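Local coordinates for protein tyrosine recombinase XerH (PDB 5JK0) that cuts and rejoins DNA as a site-specific tyrosine recombinase involved in chromosome segregation in Helicobacter pylori, at residues Leu31-Val36 and Asn40-Cys45; Asn47-Ala52 and Glu59-Lys64; Ile73-Leu78 and Lys126-Ile131. All coordinates share one frame; numbering follows the deposited sequence.

Interaction 1: Leu31-Val36 and Asn40-Cys45. With nucleotides of chain G.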
# COMPACT_ATOMS: atom_id res chain seq x y z
N LEU D 31 -30.69 -4.73 4.07
CA LEU D 31 -30.06 -5.30 2.88
C LEU D 31 -31.09 -5.49 1.77
O LEU D 31 -32.30 -5.46 2.03
CB LEU D 31 -29.36 -6.62 3.19
CG LEU D 31 -28.14 -6.54 4.12
CD1 LEU D 31 -27.59 -7.93 4.40
CD2 LEU D 31 -27.07 -5.64 3.53
N SER D 32 -30.61 -5.70 0.55
CA SER D 32 -31.48 -5.78 -0.62
C SER D 32 -32.46 -6.96 -0.56
O SER D 32 -32.06 -8.10 -0.30
CB SER D 32 -30.64 -5.87 -1.90
OG SER D 32 -31.47 -5.97 -3.04
N ASN D 33 -33.73 -6.67 -0.82
CA ASN D 33 -34.76 -7.69 -0.91
C ASN D 33 -35.25 -7.84 -2.34
O ASN D 33 -36.34 -8.36 -2.58
CB ASN D 33 -35.94 -7.36 0.02
CG ASN D 33 -35.62 -7.60 1.48
OD1 ASN D 33 -36.14 -8.54 2.09
ND2 ASN D 33 -34.76 -6.76 2.05
N SER D 34 -34.44 -7.39 -3.29
CA SER D 34 -34.82 -7.35 -4.70
C SER D 34 -34.97 -8.75 -5.30
O SER D 34 -35.79 -8.96 -6.19
CB SER D 34 -33.79 -6.55 -5.50
OG SER D 34 -33.70 -5.22 -5.02
N GLN D 35 -34.16 -9.69 -4.83
CA GLN D 35 -34.16 -11.04 -5.39
C GLN D 35 -35.09 -11.98 -4.63
O GLN D 35 -35.02 -13.19 -4.79
CB GLN D 35 -32.73 -11.60 -5.40
CG GLN D 35 -31.70 -10.67 -6.00
CD GLN D 35 -32.00 -10.30 -7.44
OE1 GLN D 35 -32.56 -11.10 -8.19
NE2 GLN D 35 -31.64 -9.08 -7.83
N VAL D 36 -35.97 -11.41 -3.82
CA VAL D 36 -36.91 -12.20 -3.03
C VAL D 36 -38.15 -12.57 -3.85
O VAL D 36 -38.81 -11.70 -4.42
CB VAL D 36 -37.36 -11.45 -1.76
CG1 VAL D 36 -38.43 -12.24 -1.03
CG2 VAL D 36 -36.16 -11.20 -0.85
N ASN D 40 -43.88 -13.66 1.70
CA ASN D 40 -44.51 -14.16 2.92
C ASN D 40 -43.51 -14.89 3.81
O ASN D 40 -43.59 -14.81 5.04
CB ASN D 40 -45.68 -15.09 2.58
N LYS D 41 -42.56 -15.58 3.19
CA LYS D 41 -41.54 -16.31 3.94
C LYS D 41 -40.63 -15.35 4.71
O LYS D 41 -40.23 -15.64 5.83
CB LYS D 41 -40.70 -17.18 2.99
N VAL D 42 -40.32 -14.22 4.09
CA VAL D 42 -39.48 -13.20 4.72
C VAL D 42 -40.21 -12.57 5.91
O VAL D 42 -39.61 -12.33 6.96
CB VAL D 42 -39.07 -12.11 3.72
CG1 VAL D 42 -38.28 -11.01 4.42
CG2 VAL D 42 -38.24 -12.71 2.60
N PHE D 43 -41.50 -12.32 5.73
CA PHE D 43 -42.33 -11.79 6.81
C PHE D 43 -42.34 -12.73 8.01
O PHE D 43 -42.29 -12.29 9.16
CB PHE D 43 -43.76 -11.55 6.32
CG PHE D 43 -43.92 -10.32 5.47
CD1 PHE D 43 -43.13 -9.21 5.69
CD2 PHE D 43 -44.85 -10.28 4.45
CE1 PHE D 43 -43.27 -8.07 4.92
CE2 PHE D 43 -45.00 -9.15 3.67
CZ PHE D 43 -44.20 -8.04 3.90
N GLU D 44 -42.40 -14.03 7.74
CA GLU D 44 -42.35 -15.04 8.80
C GLU D 44 -41.01 -15.01 9.52
O GLU D 44 -40.95 -15.18 10.74
CB GLU D 44 -42.60 -16.43 8.22
CG GLU D 44 -44.01 -16.64 7.68
CD GLU D 44 -44.21 -18.03 7.12
OE1 GLU D 44 -43.26 -18.83 7.15
OE2 GLU D 44 -45.34 -18.33 6.66
N CYS D 45 -39.94 -14.79 8.76
CA CYS D 45 -38.60 -14.69 9.33
C CYS D 45 -38.49 -13.48 10.25
O CYS D 45 -37.91 -13.57 11.34
CB CYS D 45 -37.55 -14.60 8.23
SG CYS D 45 -37.38 -16.10 7.22
P DT G 20 -27.28 -4.12 -1.09
OP1 DT G 20 -28.16 -3.17 -1.81
OP2 DT G 20 -27.79 -4.82 0.11
O5' DT G 20 -26.74 -5.22 -2.11
C5' DT G 20 -26.16 -4.81 -3.34
C4' DT G 20 -25.50 -5.98 -4.05
O4' DT G 20 -24.37 -6.45 -3.27
C3' DT G 20 -26.40 -7.21 -4.26
O3' DT G 20 -26.58 -7.43 -5.66
C2' DT G 20 -25.64 -8.37 -3.59
C1' DT G 20 -24.22 -7.82 -3.48
N1 DT G 20 -23.44 -8.40 -2.34
C2 DT G 20 -22.30 -9.12 -2.61
O2 DT G 20 -21.88 -9.32 -3.74
N3 DT G 20 -21.66 -9.60 -1.50
C4 DT G 20 -22.04 -9.44 -0.18
O4 DT G 20 -21.40 -9.91 0.75
C5 DT G 20 -23.25 -8.67 0.03
C7 DT G 20 -23.76 -8.43 1.42
C6 DT G 20 -23.88 -8.19 -1.05

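Interaction 2: Asn47-Ala52 and Glu59-Lys64. With nucleotides of chain H.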
# COMPACT_ATOMS: atom_id res chain seq x y z
N ASN D 47 -40.89 -12.08 11.82
CA ASN D 47 -41.72 -12.35 12.98
C ASN D 47 -40.99 -13.16 14.04
O ASN D 47 -41.11 -12.90 15.23
CB ASN D 47 -43.00 -13.07 12.56
N GLU D 48 -40.21 -14.15 13.59
CA GLU D 48 -39.45 -14.99 14.50
C GLU D 48 -38.31 -14.21 15.15
O GLU D 48 -37.97 -14.44 16.31
CB GLU D 48 -38.90 -16.22 13.78
CG GLU D 48 -39.96 -17.11 13.16
CD GLU D 48 -39.39 -18.42 12.65
OE1 GLU D 48 -38.55 -19.01 13.36
OE2 GLU D 48 -39.78 -18.85 11.55
N LEU D 49 -37.73 -13.29 14.40
CA LEU D 49 -36.59 -12.51 14.87
C LEU D 49 -37.00 -11.40 15.83
O LEU D 49 -36.14 -10.74 16.43
CB LEU D 49 -35.82 -11.92 13.69
CG LEU D 49 -35.09 -12.93 12.79
CD1 LEU D 49 -34.48 -12.23 11.58
CD2 LEU D 49 -34.02 -13.68 13.57
N ASN D 50 -38.30 -11.19 15.98
CA ASN D 50 -38.81 -10.18 16.91
C ASN D 50 -38.78 -10.67 18.35
O ASN D 50 -38.97 -9.88 19.28
CB ASN D 50 -40.23 -9.76 16.53
CG ASN D 50 -40.25 -8.60 15.55
OD1 ASN D 50 -40.80 -8.71 14.46
ND2 ASN D 50 -39.66 -7.48 15.95
N GLN D 51 -38.54 -11.96 18.53
CA GLN D 51 -38.43 -12.55 19.86
C GLN D 51 -37.04 -13.14 20.07
O GLN D 51 -36.27 -13.29 19.12
CB GLN D 51 -39.51 -13.61 20.06
N ALA D 52 -36.73 -13.49 21.31
CA ALA D 52 -35.45 -14.09 21.64
C ALA D 52 -35.35 -15.50 21.06
O ALA D 52 -36.23 -16.33 21.27
CB ALA D 52 -35.24 -14.12 23.15
N GLU D 59 -30.00 -19.83 13.26
CA GLU D 59 -29.41 -20.47 12.09
C GLU D 59 -30.48 -20.87 11.08
O GLU D 59 -30.32 -20.64 9.88
CB GLU D 59 -28.61 -21.70 12.52
CG GLU D 59 -27.99 -22.47 11.36
CD GLU D 59 -27.21 -23.68 11.82
OE1 GLU D 59 -26.97 -23.80 13.04
OE2 GLU D 59 -26.84 -24.51 10.97
N LYS D 60 -31.57 -21.45 11.57
CA LYS D 60 -32.64 -21.92 10.70
C LYS D 60 -33.38 -20.77 10.02
O LYS D 60 -33.75 -20.86 8.85
CB LYS D 60 -33.63 -22.78 11.50
N VAL D 61 -33.59 -19.68 10.76
CA VAL D 61 -34.32 -18.53 10.24
C VAL D 61 -33.57 -17.84 9.11
O VAL D 61 -34.14 -17.55 8.06
CB VAL D 61 -34.61 -17.50 11.36
CG1 VAL D 61 -35.11 -16.19 10.77
CG2 VAL D 61 -35.62 -18.06 12.34
N CYS D 62 -32.28 -17.57 9.33
CA CYS D 62 -31.46 -16.88 8.34
C CYS D 62 -31.28 -17.71 7.07
O CYS D 62 -31.18 -17.17 5.97
CB CYS D 62 -30.10 -16.51 8.93
SG CYS D 62 -30.17 -15.21 10.18
N LYS D 63 -31.22 -19.03 7.23
CA LYS D 63 -31.13 -19.93 6.08
C LYS D 63 -32.41 -19.86 5.25
O LYS D 63 -32.35 -19.82 4.02
CB LYS D 63 -30.87 -21.37 6.53
CG LYS D 63 -29.44 -21.65 6.94
CD LYS D 63 -29.25 -23.12 7.27
CE LYS D 63 -27.81 -23.42 7.65
NZ LYS D 63 -27.62 -24.86 7.97
N LYS D 64 -33.55 -19.84 5.93
CA LYS D 64 -34.84 -19.74 5.26
C LYS D 64 -34.96 -18.42 4.51
O LYS D 64 -35.54 -18.37 3.42
CB LYS D 64 -35.98 -19.88 6.27
P DT H 7 -29.75 -25.19 3.95
OP1 DT H 7 -29.95 -25.99 5.18
OP2 DT H 7 -30.49 -23.91 3.77
O5' DT H 7 -28.19 -24.91 3.79
C5' DT H 7 -27.27 -26.00 3.85
C4' DT H 7 -25.88 -25.57 3.42
O4' DT H 7 -25.87 -25.34 2.00
C3' DT H 7 -25.39 -24.26 4.02
O3' DT H 7 -24.62 -24.52 5.20
C2' DT H 7 -24.53 -23.63 2.91
C1' DT H 7 -24.76 -24.54 1.70
N1 DT H 7 -25.02 -23.81 0.43
C2 DT H 7 -24.16 -23.96 -0.63
O2 DT H 7 -23.18 -24.68 -0.60
N3 DT H 7 -24.49 -23.25 -1.75
C4 DT H 7 -25.58 -22.40 -1.91
O4 DT H 7 -25.79 -21.80 -2.96
C5 DT H 7 -26.44 -22.28 -0.76
C7 DT H 7 -27.64 -21.39 -0.81
C6 DT H 7 -26.12 -22.98 0.34
P DG H 8 -24.12 -23.32 6.14
OP1 DG H 8 -24.34 -23.74 7.54
OP2 DG H 8 -24.73 -22.06 5.65
O5' DG H 8 -22.55 -23.25 5.86
C5' DG H 8 -21.74 -24.39 6.13
C4' DG H 8 -20.45 -24.34 5.31
O4' DG H 8 -20.76 -24.07 3.92
C3' DG H 8 -19.44 -23.28 5.74
O3' DG H 8 -18.12 -23.81 5.66
C2' DG H 8 -19.67 -22.16 4.73
C1' DG H 8 -20.03 -22.94 3.48
N9 DG H 8 -20.88 -22.19 2.55
C8 DG H 8 -21.98 -21.43 2.86
N7 DG H 8 -22.54 -20.88 1.82
C5 DG H 8 -21.76 -21.29 0.75
C6 DG H 8 -21.88 -21.00 -0.63
O6 DG H 8 -22.73 -20.30 -1.20
N1 DG H 8 -20.88 -21.62 -1.38
C2 DG H 8 -19.89 -22.42 -0.85
N2 DG H 8 -19.01 -22.93 -1.73
N3 DG H 8 -19.77 -22.70 0.44
C4 DG H 8 -20.73 -22.10 1.18

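Interaction 3: Ile73-Leu78 and Lys126-Ile131. With nucleotides of chain G.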
# COMPACT_ATOMS: atom_id res chain seq x y z
N ILE D 73 -27.88 -11.89 3.61
CA ILE D 73 -27.82 -12.29 5.02
C ILE D 73 -26.74 -13.34 5.28
O ILE D 73 -26.28 -13.48 6.41
CB ILE D 73 -29.20 -12.82 5.50
CG1 ILE D 73 -29.25 -12.89 7.02
CG2 ILE D 73 -29.50 -14.18 4.87
CD1 ILE D 73 -29.03 -11.56 7.70
N ASN D 74 -26.32 -14.05 4.24
CA ASN D 74 -25.36 -15.14 4.40
C ASN D 74 -23.98 -14.65 4.85
O ASN D 74 -23.22 -15.40 5.48
CB ASN D 74 -25.22 -15.93 3.09
CG ASN D 74 -24.20 -15.33 2.15
OD1 ASN D 74 -23.03 -15.71 2.16
ND2 ASN D 74 -24.63 -14.38 1.32
N THR D 75 -23.67 -13.40 4.52
CA THR D 75 -22.36 -12.83 4.84
C THR D 75 -22.23 -12.55 6.34
O THR D 75 -21.12 -12.57 6.89
CB THR D 75 -22.13 -11.53 4.05
OG1 THR D 75 -22.40 -11.75 2.66
CG2 THR D 75 -20.69 -11.05 4.20
N TYR D 76 -23.35 -12.32 7.01
CA TYR D 76 -23.34 -11.93 8.41
C TYR D 76 -23.75 -13.06 9.36
O TYR D 76 -23.28 -13.12 10.50
CB TYR D 76 -24.26 -10.73 8.63
CG TYR D 76 -23.77 -9.46 7.97
CD1 TYR D 76 -22.91 -8.60 8.64
CD2 TYR D 76 -24.18 -9.12 6.69
CE1 TYR D 76 -22.46 -7.44 8.04
CE2 TYR D 76 -23.74 -7.96 6.08
CZ TYR D 76 -22.87 -7.12 6.76
OH TYR D 76 -22.42 -5.96 6.17
N ALA D 77 -24.62 -13.95 8.89
CA ALA D 77 -25.23 -14.97 9.74
C ALA D 77 -24.21 -15.94 10.36
O ALA D 77 -24.03 -15.96 11.57
CB ALA D 77 -26.27 -15.74 8.96
N LEU D 78 -23.56 -16.73 9.51
CA LEU D 78 -22.65 -17.77 9.98
C LEU D 78 -21.48 -17.27 10.84
O LEU D 78 -21.21 -17.85 11.89
CB LEU D 78 -22.11 -18.57 8.79
CG LEU D 78 -21.15 -19.72 9.11
CD1 LEU D 78 -21.58 -21.00 8.40
CD2 LEU D 78 -19.72 -19.35 8.72
N LYS D 126 -11.57 -14.32 5.56
CA LYS D 126 -11.14 -13.61 6.75
C LYS D 126 -11.69 -12.19 6.78
O LYS D 126 -12.09 -11.69 7.82
CB LYS D 126 -9.61 -13.58 6.84
CG LYS D 126 -8.95 -14.95 6.96
CD LYS D 126 -7.43 -14.84 6.80
CE LYS D 126 -6.74 -16.18 6.98
NZ LYS D 126 -6.87 -16.69 8.37
N LYS D 127 -11.72 -11.55 5.61
CA LYS D 127 -12.21 -10.19 5.50
C LYS D 127 -13.71 -10.11 5.78
O LYS D 127 -14.17 -9.16 6.42
CB LYS D 127 -11.92 -9.62 4.11
CG LYS D 127 -10.43 -9.46 3.82
CD LYS D 127 -10.20 -8.83 2.45
CE LYS D 127 -8.72 -8.63 2.19
NZ LYS D 127 -8.48 -7.98 0.88
N ASN D 128 -14.46 -11.10 5.30
CA ASN D 128 -15.90 -11.15 5.53
C ASN D 128 -16.23 -11.32 7.01
O ASN D 128 -17.17 -10.70 7.52
CB ASN D 128 -16.52 -12.30 4.73
CG ASN D 128 -16.46 -12.07 3.24
OD1 ASN D 128 -16.35 -10.93 2.78
ND2 ASN D 128 -16.54 -13.15 2.47
N TYR D 129 -15.47 -12.16 7.70
CA TYR D 129 -15.63 -12.36 9.14
C TYR D 129 -15.39 -11.05 9.89
O TYR D 129 -16.13 -10.71 10.80
CB TYR D 129 -14.67 -13.43 9.64
CG TYR D 129 -15.18 -14.85 9.50
CD1 TYR D 129 -15.63 -15.32 8.27
CD2 TYR D 129 -15.18 -15.72 10.58
CE1 TYR D 129 -16.09 -16.62 8.14
CE2 TYR D 129 -15.64 -17.02 10.45
CZ TYR D 129 -16.09 -17.46 9.23
OH TYR D 129 -16.55 -18.75 9.10
N ARG D 130 -14.34 -10.34 9.50
CA ARG D 130 -13.98 -9.07 10.12
C ARG D 130 -15.09 -8.04 9.94
O ARG D 130 -15.49 -7.38 10.89
CB ARG D 130 -12.67 -8.54 9.53
CG ARG D 130 -12.27 -7.17 10.03
CD ARG D 130 -10.98 -6.71 9.38
NE ARG D 130 -10.64 -5.34 9.74
CZ ARG D 130 -11.08 -4.26 9.10
NH1 ARG D 130 -11.88 -4.40 8.05
NH2 ARG D 130 -10.72 -3.05 9.50
N ILE D 131 -15.58 -7.91 8.71
CA ILE D 131 -16.67 -6.98 8.39
C ILE D 131 -17.93 -7.32 9.20
O ILE D 131 -18.63 -6.43 9.67
CB ILE D 131 -17.00 -7.00 6.89
CG1 ILE D 131 -15.82 -6.44 6.08
CG2 ILE D 131 -18.26 -6.20 6.59
CD1 ILE D 131 -16.02 -6.53 4.58
P DT G 19 -23.60 -2.96 4.60
OP1 DT G 19 -23.77 -1.64 5.25
OP2 DT G 19 -23.90 -4.20 5.35
O5' DT G 19 -24.48 -3.00 3.26
C5' DT G 19 -24.35 -1.95 2.30
C4' DT G 19 -24.29 -2.50 0.88
O4' DT G 19 -22.97 -3.06 0.63
C3' DT G 19 -25.30 -3.60 0.56
O3' DT G 19 -25.96 -3.30 -0.66
C2' DT G 19 -24.44 -4.86 0.43
C1' DT G 19 -23.12 -4.28 -0.06
N1 DT G 19 -21.94 -5.14 0.23
C2 DT G 19 -21.15 -5.56 -0.81
O2 DT G 19 -21.36 -5.28 -1.97
N3 DT G 19 -20.09 -6.35 -0.43
C4 DT G 19 -19.75 -6.74 0.85
O4 DT G 19 -18.77 -7.44 1.08
C5 DT G 19 -20.62 -6.26 1.89
C7 DT G 19 -20.36 -6.61 3.33
C6 DT G 19 -21.66 -5.49 1.54
P DT G 21 -27.47 -8.67 -6.18
OP1 DT G 21 -28.14 -8.23 -7.42
OP2 DT G 21 -28.29 -9.17 -5.05
O5' DT G 21 -26.39 -9.78 -6.55
C5' DT G 21 -25.39 -9.49 -7.52
C4' DT G 21 -24.29 -10.54 -7.52
O4' DT G 21 -23.68 -10.61 -6.22
C3' DT G 21 -24.76 -11.97 -7.79
O3' DT G 21 -24.65 -12.26 -9.18
C2' DT G 21 -23.80 -12.84 -6.96
C1' DT G 21 -23.00 -11.83 -6.12
N1 DT G 21 -22.88 -12.21 -4.69
C2 DT G 21 -21.76 -12.89 -4.27
O2 DT G 21 -20.84 -13.18 -5.02
N3 DT G 21 -21.74 -13.20 -2.94
C4 DT G 21 -22.72 -12.92 -2.00
O4 DT G 21 -22.62 -13.25 -0.83
C5 DT G 21 -23.88 -12.22 -2.51
C7 DT G 21 -25.00 -11.86 -1.59
C6 DT G 21 -23.90 -11.90 -3.81
P DT G 20 -27.28 -4.12 -1.09
OP1 DT G 20 -28.16 -3.17 -1.81
OP2 DT G 20 -27.79 -4.82 0.11
O5' DT G 20 -26.74 -5.22 -2.11
C5' DT G 20 -26.16 -4.81 -3.34
C4' DT G 20 -25.50 -5.98 -4.05
O4' DT G 20 -24.37 -6.45 -3.27
C3' DT G 20 -26.40 -7.21 -4.26
O3' DT G 20 -26.58 -7.43 -5.66
C2' DT G 20 -25.64 -8.37 -3.59
C1' DT G 20 -24.22 -7.82 -3.48
N1 DT G 20 -23.44 -8.40 -2.34
C2 DT G 20 -22.30 -9.12 -2.61
O2 DT G 20 -21.88 -9.32 -3.74
N3 DT G 20 -21.66 -9.60 -1.50
C4 DT G 20 -22.04 -9.44 -0.18
O4 DT G 20 -21.40 -9.91 0.75
C5 DT G 20 -23.25 -8.67 0.03
C7 DT G 20 -23.76 -8.43 1.42
C6 DT G 20 -23.88 -8.19 -1.05

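Interaction 1: Leu31-Val36 and Asn40-Cys45
Val-36, at the end of the type I turn Asn-33 to Val-36, comes nearest to Val-42 of helix 39-48, with the two CA atoms 8.2 Å apart. The loop joins helices 12-30 and 39-48 of the N-terminal SAM-like region, which lies against the DNA. The side-chain contact is small and mostly apolar. Methyl CG1 of Val-36 meets CG2 of Val-42 at 3.7 Å. CG1 of Val-36 lies opposite the backbone N (chi1 175°), which carries this methyl across to the helix. The other methyl of Val-42, CG1, sits 4.0 Å from OD1 of Asn-33. ND2 of Asn-33 turns back to its own side, donating to O of Cys-28 and weakly to O of Leu-31.

The far side of the loop faces DNA. N of Ser-32 donates to OP2 of DT20 of chain G at 3.0 Å, with an angle of 146° at the hydrogen. OG of Ser-32 accepts from N of Ser-34 at 3.3 Å in an ST turn. The loop holds this phosphate oxygen with a backbone N-H, so the bond does not depend on a charged side chain. Its contact with the next helix rests on Val-36, Asn-33 and Val-42, without a hydrogen bond between the segments.

Interaction 2: Asn47-Ala52 and Glu59-Lys64
Val-61 of helix 55-68 meets both partners on the segment 47-52, CG1 on Leu-49 and CG2 on Glu-48. Only the first pair is apolar on both sides. CG1 lies 3.8 Å from CG of Leu-49 and reaches both of that leucine's methyls at slightly greater range. CG1 stands opposite the backbone N of Val-61 (chi1 168°) and CG2 opposite its carbonyl carbon, and this splits the two methyls between leucine and glutamate. Val-61 and its two partners point past one another.

The polar group at this interface touches carbon. OE1 of Glu-48 comes to 3.2 Å from CG2 of Val-61, and no hydrogen bond joins the two segments. The contact joins the end of helix 39-48 and the turn after it to helix 55-68. Both belong to the core-binding domain, the helical N-terminal domain with which tyrosine recombinases grasp one side of their DNA site. Leu-49 also packs on Arg-25 of helix 12-30.

Charged groups lie on another side of helix 55-68. NZ of Lys-63 forms a salt bridge with OE2 of Glu-59, one turn earlier, at 3.1 Å, on the lone pair pointing away from the other carboxylate oxygen. The extended lysine chain runs beside the DNA backbone. Its CD is 3.6 Å from OP1 of DT7 of chain H. Its NZ is 3.5 Å from OP1 of DG8 of chain H, near both phosphates, which its charge probably favours.

Interaction 3: Ile73-Leu78 and Lys126-Ile131
Leu-78 and Tyr-129 make the shortest side-chain approach of this contact. CD2 of Leu-78 lies 3.2 Å from OH of Tyr-129, oblique to the ring. Chi2 of Leu-78 is off a staggered value, so this spot is strained or imprecise. Pro-79 and Lys-82 also touch Tyr-129. Further along, side chains meet more loosely. The backbones come closest at Thr-75 and Asn-128, with CA atoms 6.7 Å apart, yet CG2 of Thr-75 stays 4.4 Å from CB of Asn-128. OH of Tyr-76 is 4.2 Å from CG2 of Ile-131. The segments 74-78 and 126-131 cross at -77°, with axes 9.1 Å apart. No hydrogen bond joins them.

The open side of this crossing is filled by DNA. ND2 of Asn-74 donates to O4 of DT21 of chain G at 3.2 Å, almost straight at 173°. The same ND2 also donates to O of Leu-71, while OD1 accepts from N6 of an adenine. OG1 of Thr-75 donates to O4 of DT20 of chain G at 2.8 Å. OH of Tyr-76 sits closer to OP2 of DT19 of chain G than an ordinary hydrogen bond, so the details are doubtful. CG2 of Ile-131 packs 3.9 Å from methyl C7 of that thymine. OD1 of Asn-128 accepts from N6 of an adenine.

Helix 74-93 thus offers the Asn-74 amide and the Thr-75 hydroxyl to bases, helix 123-143 the Asn-128 amide and a methyl of Ile-131. Thymine O4, thymine methyl and adenine N6 all lie in the major groove, so these contacts probably contribute to sequence recognition.

Overall arrangement
From the N terminus, helix 12-30 leads into the loop of interaction 1, which closes a short connection onto helix 39-48. The same helix leads on to interaction 2, which closes the turn into helix 55-68. Helix 74-93 follows, and interaction 3 closes the longest loop, from 73-78 to 126-131 on helix 123-143. The three contacts come in series; none nests or crosses. They still touch in space. Cys-45 lies on the backbone of Val-61, Leu-31 reaches Ile-73 and Tyr-76, and Cys-62 packs on Ala-77. Together they link five helices of the N-terminal SAM-like region, at the face that meets the DNA.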